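Uncharacterized protein (Pyrococcus horikoshii, PDB 2P8T) is of unknown function, but may bind ATP and have an activity related to aminoacyl-tRNA ligases. Local coordinates at residues R114-K119 against A179-Y184. Numbering follows the deposited sequence.
Sequences RDEAIK and AIHVAY
His181 reaches from helix 172-187 toward Glu116 on helix 110-119, and the two side chains meet without bonding directly. Traced outward, the histidine begins at a CB directed at the opposing helix; CG then lies anti to the backbone N (chi1 -180°), which carries the ring across the gap. CD2 is the first ring atom to arrive, 3.6 Å from the carbonyl O of Glu116, a contact made obliquely to the ring. Next comes NE2, 4.0 Å from Glu116 CB and 3.9 Å from Glu116 OE1. That oxygen lies at the ring edge and in its plane, but the separation is too long for a hydrogen bond, and the carboxylate is turned 51° from the ring. A water fills the step: it donates to Glu116 OE1 at 2.7 Å and accepts a weak bond from His181 NE2 at 3.3 Å. On the remaining nitrogen, ND1 is hydrogen-bonded to Glu18 of helix 17-26, while Phe120 stacks on the ring, so that the imidazole has polar partners at both nitrogens and an aromatic neighbour. Bent at chi2 (-49°), the glutamate chain presents OE1 to the water and leaves OE2 to a salt bridge with Lys119 NZ, whose hydrogen bond is weak.

Beside this polar pair, the helices come closest at Ala117 and Val182, whose CA atoms are 6.3 Å apart. Here Ala117 CB touches Val182 CG2 at 3.7 Å, and both residues are buried; Val182 also packs on Ile165 of strand 163-168, and Ala117 on the loop residue Ala122. The contact thus joins helices 110-119 and 172-187 of an alpha+beta domain, the DUF4443 region, with Val182 linking the pair to its antiparallel sheet.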
ATOM      1  N   ARG A 114      -3.675   7.770 -11.232  1.00 20.18           N
ATOM      2  CA  ARG A 114      -5.062   7.415 -11.023  1.00 20.85           C
ATOM      3  C   ARG A 114      -5.483   6.338 -12.025  1.00 20.98           C
ATOM      4  O   ARG A 114      -6.123   5.371 -11.656  1.00 19.66           O
ATOM      5  CB  ARG A 114      -5.970   8.628 -11.185  1.00 20.93           C
ATOM      6  CG  ARG A 114      -7.439   8.271 -10.994  1.00 22.48           C
ATOM      7  CD  ARG A 114      -8.354   9.363 -11.433  1.00 27.57           C
ATOM      8  NE  ARG A 114      -8.156   9.863 -12.802  1.00 33.42           N
ATOM      9  CZ  ARG A 114      -8.705   9.349 -13.893  1.00 33.90           C
ATOM     10  NH1 ARG A 114      -9.447   8.257 -13.806  1.00 39.13           N
ATOM     11  NH2 ARG A 114      -8.494   9.908 -15.083  1.00 30.24           N
ATOM     12  N   ASP A 115      -5.130   6.543 -13.290  1.00 21.49           N
ATOM     13  CA  ASP A 115      -5.488   5.613 -14.370  1.00 21.76           C
ATOM     14  C   ASP A 115      -4.871   4.235 -14.123  1.00 21.37           C
ATOM     15  O   ASP A 115      -5.528   3.203 -14.334  1.00 21.16           O
ATOM     16  CB  ASP A 115      -5.035   6.178 -15.720  1.00 22.58           C
ATOM     17  CG  ASP A 115      -5.829   7.412 -16.139  1.00 24.44           C
ATOM     18  OD1 ASP A 115      -6.920   7.653 -15.570  1.00 23.79           O
ATOM     19  OD2 ASP A 115      -5.363   8.142 -17.048  1.00 28.02           O
ATOM     20  N   GLU A 116      -3.618   4.220 -13.660  1.00 21.10           N
ATOM     21  CA  GLU A 116      -2.968   2.958 -13.262  1.00 21.37           C
ATOM     22  C   GLU A 116      -3.688   2.324 -12.081  1.00 20.37           C
ATOM     23  O   GLU A 116      -3.837   1.103 -12.041  1.00 20.73           O
ATOM     24  CB  GLU A 116      -1.471   3.152 -12.954  1.00 21.99           C
ATOM     25  CG  GLU A 116      -0.590   3.451 -14.174  1.00 24.49           C
ATOM     26  CD  GLU A 116      -0.813   2.483 -15.335  1.00 29.76           C
ATOM     27  OE1 GLU A 116      -0.664   1.259 -15.133  1.00 32.86           O
ATOM     28  OE2 GLU A 116      -1.168   2.956 -16.439  1.00 33.20           O
ATOM     29  N   ALA A 117      -4.174   3.130 -11.130  1.00 19.68           N
ATOM     30  CA  ALA A 117      -4.897   2.549  -9.973  1.00 19.52           C
ATOM     31  C   ALA A 117      -6.216   1.895 -10.405  1.00 19.91           C
ATOM     32  O   ALA A 117      -6.565   0.822  -9.941  1.00 19.19           O
ATOM     33  CB  ALA A 117      -5.164   3.602  -8.900  1.00 19.48           C
ATOM     34  N   ILE A 118      -6.942   2.565 -11.297  1.00 20.87           N
ATOM     35  CA  ILE A 118      -8.201   2.021 -11.822  1.00 22.45           C
ATOM     36  C   ILE A 118      -7.967   0.719 -12.633  1.00 23.23           C
ATOM     37  O   ILE A 118      -8.778  -0.224 -12.552  1.00 23.84           O
ATOM     38  CB  ILE A 118      -9.017   3.105 -12.584  1.00 22.87           C
ATOM     39  CG1 ILE A 118      -9.486   4.197 -11.598  1.00 22.82           C
ATOM     40  CG2 ILE A 118     -10.256   2.491 -13.249  1.00 23.85           C
ATOM     41  CD1 ILE A 118     -10.002   5.458 -12.257  1.00 22.96           C
ATOM     42  N   LYS A 119      -6.858   0.659 -13.373  1.00 24.22           N
ATOM     43  CA  LYS A 119      -6.430  -0.591 -14.042  1.00 25.86           C
ATOM     44  C   LYS A 119      -6.232  -1.740 -13.050  1.00 26.23           C
ATOM     45  O   LYS A 119      -6.493  -2.894 -13.377  1.00 26.81           O
ATOM     46  CB  LYS A 119      -5.145  -0.386 -14.857  1.00 25.56           C
ATOM     47  CG  LYS A 119      -5.331   0.351 -16.156  1.00 27.30           C
ATOM     48  CD  LYS A 119      -4.017   0.434 -16.897  1.00 30.64           C
ATOM     49  CE  LYS A 119      -4.108   1.407 -18.042  1.00 31.29           C
ATOM     50  NZ  LYS A 119      -2.842   1.413 -18.822  1.00 33.75           N
ATOM     51  N   ALA A 179      -3.734   0.727  -4.192  1.00 16.10           N
ATOM     52  CA  ALA A 179      -2.868   1.727  -3.516  1.00 16.15           C
ATOM     53  C   ALA A 179      -1.397   1.272  -3.538  1.00 16.01           C
ATOM     54  O   ALA A 179      -0.492   2.066  -3.824  1.00 16.14           O
ATOM     55  CB  ALA A 179      -3.356   1.975  -2.078  1.00 15.28           C
ATOM     56  N   ILE A 180      -1.162  -0.010  -3.256  1.00 16.32           N
ATOM     57  CA  ILE A 180       0.192  -0.562  -3.296  1.00 16.59           C
ATOM     58  C   ILE A 180       0.753  -0.496  -4.720  1.00 16.63           C
ATOM     59  O   ILE A 180       1.916  -0.185  -4.919  1.00 15.29           O
ATOM     60  CB  ILE A 180       0.260  -1.984  -2.677  1.00 16.98           C
ATOM     61  CG1 ILE A 180      -0.028  -1.889  -1.179  1.00 16.68           C
ATOM     62  CG2 ILE A 180       1.665  -2.620  -2.916  1.00 16.27           C
ATOM     63  CD1 ILE A 180      -0.218  -3.218  -0.467  1.00 18.30           C
ATOM     64  N   HIS A 181      -0.093  -0.744  -5.721  1.00 16.57           N
ATOM     65  CA  HIS A 181       0.373  -0.607  -7.106  1.00 17.61           C
ATOM     66  C   HIS A 181       0.924   0.810  -7.380  1.00 17.31           C
ATOM     67  O   HIS A 181       1.981   0.964  -7.959  1.00 16.38           O
ATOM     68  CB  HIS A 181      -0.762  -0.947  -8.070  1.00 17.20           C
ATOM     69  CG  HIS A 181      -0.370  -0.844  -9.509  1.00 21.75           C
ATOM     70  ND1 HIS A 181       0.653  -1.588 -10.052  1.00 24.34           N
ATOM     71  CD2 HIS A 181      -0.849  -0.071 -10.509  1.00 22.14           C
ATOM     72  CE1 HIS A 181       0.785  -1.282 -11.332  1.00 25.32           C
ATOM     73  NE2 HIS A 181      -0.121  -0.370 -11.636  1.00 23.22           N
ATOM     74  N   VAL A 182       0.190   1.840  -6.951  1.00 17.26           N
ATOM     75  CA  VAL A 182       0.630   3.238  -7.118  1.00 16.99           C
ATOM     76  C   VAL A 182       1.926   3.518  -6.350  1.00 17.45           C
ATOM     77  O   VAL A 182       2.874   4.126  -6.872  1.00 17.04           O
ATOM     78  CB  VAL A 182      -0.497   4.253  -6.723  1.00 17.00           C
ATOM     79  CG1 VAL A 182      -0.009   5.697  -6.895  1.00 15.46           C
ATOM     80  CG2 VAL A 182      -1.794   4.002  -7.550  1.00 17.66           C
ATOM     81  N   ALA A 183       1.980   3.035  -5.102  1.00 17.72           N
ATOM     82  CA  ALA A 183       3.182   3.129  -4.278  1.00 18.23           C
ATOM     83  C   ALA A 183       4.391   2.519  -4.976  1.00 18.69           C
ATOM     84  O   ALA A 183       5.497   3.128  -5.036  1.00 18.24           O
ATOM     85  CB  ALA A 183       2.929   2.437  -2.948  1.00 18.71           C
ATOM     86  N   TYR A 184       4.179   1.315  -5.516  1.00 18.59           N
ATOM     87  CA  TYR A 184       5.228   0.619  -6.270  1.00 19.99           C
ATOM     88  C   TYR A 184       5.713   1.400  -7.500  1.00 19.68           C
ATOM     89  O   TYR A 184       6.928   1.492  -7.731  1.00 20.19           O
ATOM     90  CB  TYR A 184       4.763  -0.784  -6.655  1.00 20.69           C
ATOM     91  CG  TYR A 184       5.833  -1.573  -7.382  1.00 22.55           C
ATOM     92  CD1 TYR A 184       7.018  -1.921  -6.741  1.00 25.71           C
ATOM     93  CD2 TYR A 184       5.661  -1.954  -8.712  1.00 25.68           C
ATOM     94  CE1 TYR A 184       8.025  -2.630  -7.403  1.00 26.47           C
ATOM     95  CE2 TYR A 184       6.668  -2.667  -9.389  1.00 27.92           C
ATOM     96  CZ  TYR A 184       7.842  -2.990  -8.719  1.00 25.87           C
ATOM     97  OH  TYR A 184       8.841  -3.703  -9.364  1.00 26.84           O
TER
HETATM   98  O   HOH W   1       1.770   0.725 -14.080  1.00 37.54           O